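Side-chain contacts in HpcH/HpaI aldolase (Desulfitobacterium hafniense, PDB 3QZ6), which belongs to the HpcH/HpaI aldolase/citrate lyase family and folds as a TIM barrel, a closed ring of eight parallel strands surrounded by helices: residues Pro95-Gln98 against Thr102-Glu105; Arg72-Gln75 against Ala79-Gln82. All blocks are in the same frame, centred on the assembly; numbering follows the deposited sequence.

Contact 1. Residues Pro95-Gln98 against Thr102-Glu105; sequences PGVQ and TMRE
Val97 and Met103, the latter modelled as selenomethionine, make the apolar part of this contact, their side chains crossing at about a right angle. The Met103 chain bends at both chi2 (-58°) and chi3 (96°), and this double bend carries its CE methyl back against the valine. Met103 CE lies 3.7 Å from Val97 CG1. The separation of 3.3 Å between Met103 CE and Val97 CG2 is tighter than normal van der Waals packing, so the exact position of the methyl is doubtful. Nearer the backbone, Met103 CG approaches Val97 CG1 at 4.1 Å. Ile162 of helix 159-163 and Ala148 of strand 145-150 pack on both side chains, and Ile94 adds to the cover over Met103.

The polar link is indirect. A water accepts a hydrogen bond from Gln98 N (2.9 Å) and is hydrogen-bonded to Thr102 OG1 (2.7 Å), joining the loop backbone to the first turn of helix 100-110. No direct hydrogen bond spans the two segments. The loop after strand 91-94 is therefore set against its following helix by buried apolar packing, with one water bridging the polar groups beside it.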
loop_
_atom_site.group_PDB
_atom_site.type_symbol
_atom_site.label_atom_id
_atom_site.label_comp_id
_atom_site.label_asym_id
_atom_site.label_seq_id
_atom_site.Cartn_x
_atom_site.Cartn_y
_atom_site.Cartn_z
ATOM N N PRO A 95 -12.613 4.008 -20.317
ATOM C CA PRO A 95 -13.443 2.865 -19.904
ATOM C C PRO A 95 -14.716 2.722 -20.730
ATOM O O PRO A 95 -15.217 3.720 -21.242
ATOM C CB PRO A 95 -13.809 3.215 -18.456
ATOM C CG PRO A 95 -13.850 4.734 -18.455
ATOM C CD PRO A 95 -12.738 5.160 -19.397
ATOM N N GLY A 96 -15.222 1.494 -20.849
ATOM C CA GLY A 96 -16.493 1.231 -21.497
ATOM C C GLY A 96 -16.632 1.867 -22.868
ATOM O O GLY A 96 -17.638 2.499 -23.159
ATOM N N VAL A 97 -15.632 1.697 -23.727
ATOM C CA VAL A 97 -15.699 2.323 -25.040
ATOM C C VAL A 97 -16.709 1.581 -25.896
ATOM O O VAL A 97 -16.606 0.370 -26.057
ATOM C CB VAL A 97 -14.351 2.300 -25.748
ATOM C CG1 VAL A 97 -14.503 2.883 -27.153
ATOM C CG2 VAL A 97 -13.329 3.089 -24.941
ATOM N N GLN A 98 -17.676 2.301 -26.447
ATOM C CA GLN A 98 -18.736 1.656 -27.214
ATOM C C GLN A 98 -18.881 2.132 -28.659
ATOM O O GLN A 98 -19.730 1.621 -29.385
ATOM C CB GLN A 98 -20.075 1.828 -26.503
ATOM C CG GLN A 98 -20.170 1.119 -25.176
ATOM C CD GLN A 98 -21.607 0.943 -24.741
ATOM O OE1 GLN A 98 -22.364 0.188 -25.358
ATOM N NE2 GLN A 98 -21.998 1.648 -23.686
ATOM N N THR A 102 -16.437 8.007 -29.454
ATOM C CA THR A 102 -15.742 8.209 -28.186
ATOM C C THR A 102 -14.236 8.303 -28.411
ATOM O O THR A 102 -13.558 9.130 -27.808
ATOM C CB THR A 102 -16.050 7.070 -27.206
ATOM O OG1 THR A 102 -17.448 7.089 -26.893
ATOM C CG2 THR A 102 -15.243 7.223 -25.924
HETATM N N MSE A 103 -13.716 7.445 -29.281
HETATM C CA MSE A 103 -12.297 7.469 -29.608
HETATM C C MSE A 103 -11.922 8.723 -30.395
HETATM O O MSE A 103 -10.867 9.322 -30.154
HETATM C CB MSE A 103 -11.906 6.219 -30.395
HETATM C CG MSE A 103 -11.944 4.938 -29.585
HETATM SE SE MSE A 103 -10.764 5.014 -28.008
HETATM C CE MSE A 103 -12.017 5.527 -26.738
ATOM N N ARG A 104 -12.769 9.124 -31.339
ATOM C CA ARG A 104 -12.475 10.340 -32.094
ATOM C C ARG A 104 -12.370 11.536 -31.155
ATOM O O ARG A 104 -11.475 12.367 -31.293
ATOM C CB ARG A 104 -13.515 10.594 -33.189
ATOM C CG ARG A 104 -13.336 9.680 -34.406
ATOM C CD ARG A 104 -14.153 10.160 -35.603
ATOM N NE ARG A 104 -15.575 9.886 -35.432
ATOM C CZ ARG A 104 -16.171 8.772 -35.844
ATOM N NH1 ARG A 104 -17.472 8.601 -35.641
ATOM N NH2 ARG A 104 -15.463 7.826 -36.454
ATOM N N GLU A 105 -13.279 11.603 -30.187
ATOM C CA GLU A 105 -13.300 12.718 -29.250
ATOM C C GLU A 105 -12.100 12.668 -28.300
ATOM O O GLU A 105 -11.507 13.699 -27.985
ATOM C CB GLU A 105 -14.612 12.720 -28.471
ATOM C CG GLU A 105 -14.740 13.858 -27.482
ATOM C CD GLU A 105 -14.877 15.221 -28.151
ATOM O OE1 GLU A 105 -14.933 15.294 -29.404
ATOM O OE2 GLU A 105 -14.931 16.224 -27.410
HETATM O O HOH W 1 -18.288 4.975 -25.452
#

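Contact 2. Residues Arg72-Gln75 against Ala79-Gln82; sequences RIPQ and AHVQ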
loop_
_atom_site.group_PDB
_atom_site.type_symbol
_atom_site.label_atom_id
_atom_site.label_comp_id
_atom_site.label_asym_id
_atom_site.label_seq_id
_atom_site.Cartn_x
_atom_site.Cartn_y
_atom_site.Cartn_z
ATOM N N ARG A 72 -7.107 6.183 -15.732
ATOM C CA ARG A 72 -8.416 5.714 -16.166
ATOM C C ARG A 72 -9.401 6.810 -15.771
ATOM O O ARG A 72 -9.659 7.024 -14.587
ATOM C CB ARG A 72 -8.751 4.408 -15.450
ATOM C CG ARG A 72 -10.137 3.833 -15.723
ATOM C CD ARG A 72 -10.481 2.848 -14.599
ATOM N NE ARG A 72 -10.790 1.532 -15.111
ATOM C CZ ARG A 72 -10.763 0.413 -14.396
ATOM N NH1 ARG A 72 -10.427 0.432 -13.114
ATOM N NH2 ARG A 72 -11.070 -0.737 -14.976
ATOM N N ILE A 73 -9.923 7.528 -16.755
ATOM C CA ILE A 73 -10.770 8.676 -16.472
ATOM C C ILE A 73 -12.240 8.283 -16.532
ATOM O O ILE A 73 -12.609 7.377 -17.256
ATOM C CB ILE A 73 -10.472 9.828 -17.434
ATOM C CG1 ILE A 73 -10.615 9.368 -18.894
ATOM C CG2 ILE A 73 -9.064 10.390 -17.144
ATOM C CD1 ILE A 73 -10.265 10.462 -19.913
ATOM N N PRO A 74 -13.084 8.958 -15.748
ATOM C CA PRO A 74 -14.503 8.568 -15.672
ATOM C C PRO A 74 -15.334 8.982 -16.890
ATOM O O PRO A 74 -16.382 8.399 -17.157
ATOM C CB PRO A 74 -14.993 9.310 -14.429
ATOM C CG PRO A 74 -14.092 10.530 -14.346
ATOM C CD PRO A 74 -12.744 10.049 -14.815
ATOM N N GLN A 75 -14.890 10.002 -17.606
ATOM C CA GLN A 75 -15.612 10.458 -18.789
ATOM C C GLN A 75 -14.625 11.216 -19.648
ATOM O O GLN A 75 -13.602 11.694 -19.157
ATOM C CB GLN A 75 -16.797 11.366 -18.419
ATOM C CG GLN A 75 -16.381 12.743 -17.905
ATOM C CD GLN A 75 -17.475 13.450 -17.128
ATOM O OE1 GLN A 75 -18.428 12.824 -16.676
ATOM N NE2 GLN A 75 -17.331 14.763 -16.950
ATOM N N ALA A 79 -11.599 18.889 -19.531
ATOM C CA ALA A 79 -11.104 19.017 -18.156
ATOM C C ALA A 79 -10.204 17.835 -17.784
ATOM O O ALA A 79 -9.137 18.022 -17.197
ATOM C CB ALA A 79 -12.258 19.139 -17.168
ATOM N N HIS A 80 -10.617 16.616 -18.128
ATOM C CA HIS A 80 -9.780 15.456 -17.797
ATOM C C HIS A 80 -8.589 15.329 -18.732
ATOM O O HIS A 80 -7.448 15.211 -18.290
ATOM C CB HIS A 80 -10.592 14.162 -17.805
ATOM C CG HIS A 80 -11.538 14.061 -16.650
ATOM N ND1 HIS A 80 -12.788 14.645 -16.657
ATOM C CD2 HIS A 80 -11.393 13.493 -15.428
ATOM C CE1 HIS A 80 -13.388 14.408 -15.504
ATOM N NE2 HIS A 80 -12.563 13.716 -14.738
ATOM N N VAL A 81 -8.854 15.356 -20.031
ATOM C CA VAL A 81 -7.805 15.038 -20.989
ATOM C C VAL A 81 -6.716 16.105 -21.058
ATOM O O VAL A 81 -5.530 15.797 -20.982
ATOM C CB VAL A 81 -8.390 14.770 -22.391
ATOM C CG1 VAL A 81 -7.267 14.604 -23.399
ATOM C CG2 VAL A 81 -9.287 13.516 -22.344
ATOM N N GLN A 82 -7.117 17.362 -21.203
ATOM C CA GLN A 82 -6.143 18.439 -21.319
ATOM C C GLN A 82 -5.278 18.535 -20.058
ATOM O O GLN A 82 -4.052 18.568 -20.139
ATOM C CB GLN A 82 -6.845 19.779 -21.577
ATOM C CG GLN A 82 -5.898 20.970 -21.639
ATOM C CD GLN A 82 -5.238 21.099 -23.003
ATOM O OE1 GLN A 82 -5.894 20.949 -24.032
ATOM N NE2 GLN A 82 -3.938 21.356 -23.015
#
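In the third beta-alpha loop of the TIM barrel, where strand 68-72 gives way to helix 78-87, Ile73, Pro74 and Gln75 gather around the side chain of His80. Pro74 meets the imidazole with two ring carbons: its CG lies 3.6 Å from His80 NE2, and its CD is 3.7 Å from His80 CD2. The two side chains run at a slant to one another, and the proline covers the NE2-CD2 part of the imidazole. Gln75 meets the CE1 corner with its CG, 4.2 Å from His80 CE1, and its amide plane stands 69° from the ring plane. Both polar ends turn to Asp77, in the short link before the helix: His80 ND1 is hydrogen-bonded to Asp77 OD1 and Gln75 NE2 to Asp77 OD2. One carboxylate thus ties the imidazole and the glutamine amide together and limits rotation of the ring.

As in other barrels of this kind, the helix lies against the outside of the strands, and the deeper side of the contact belongs to that layer. Here Ile73 CG2 passes His80 CB at 4.1 Å, while Ile73 CD1 touches Val81 CG2 at 4.0 Å. Chi1 of Ile73 (56°) places CG1 between the backbone N and the carbonyl carbon, and the extended chi2 then carries CD1 to the valine. Phe92 of the neighbouring strand packs on both Ile73 and Val81, whereas Pro74 and Gln75 lie at the exposed surface.

How the contacts relate
Contacts 2 and 1 follow one another along the chain in successive beta-alpha units, whose strands 68-72 and 91-94 are neighbours in the barrel. Their centres are 12 Å apart, and the two loops touch directly where Pro95 CD packs 3.1 Å from Ile73 O. Ile94 is shared, since Ile73 of contact 2 and both Thr102 and Met103 of contact 1 rest on it; Val81 in turn reaches Leu109 and Ala110 further along helix 100-110. Both loops leave the C-terminal ends of their strands, the end that carries the active site in TIM barrels. There Arg72 and Pro95 each meet Glu46 and Gln149, Arg72 by a salt bridge to Glu46 and a hydrogen bond to Gln149, and Pro95 by packing on both.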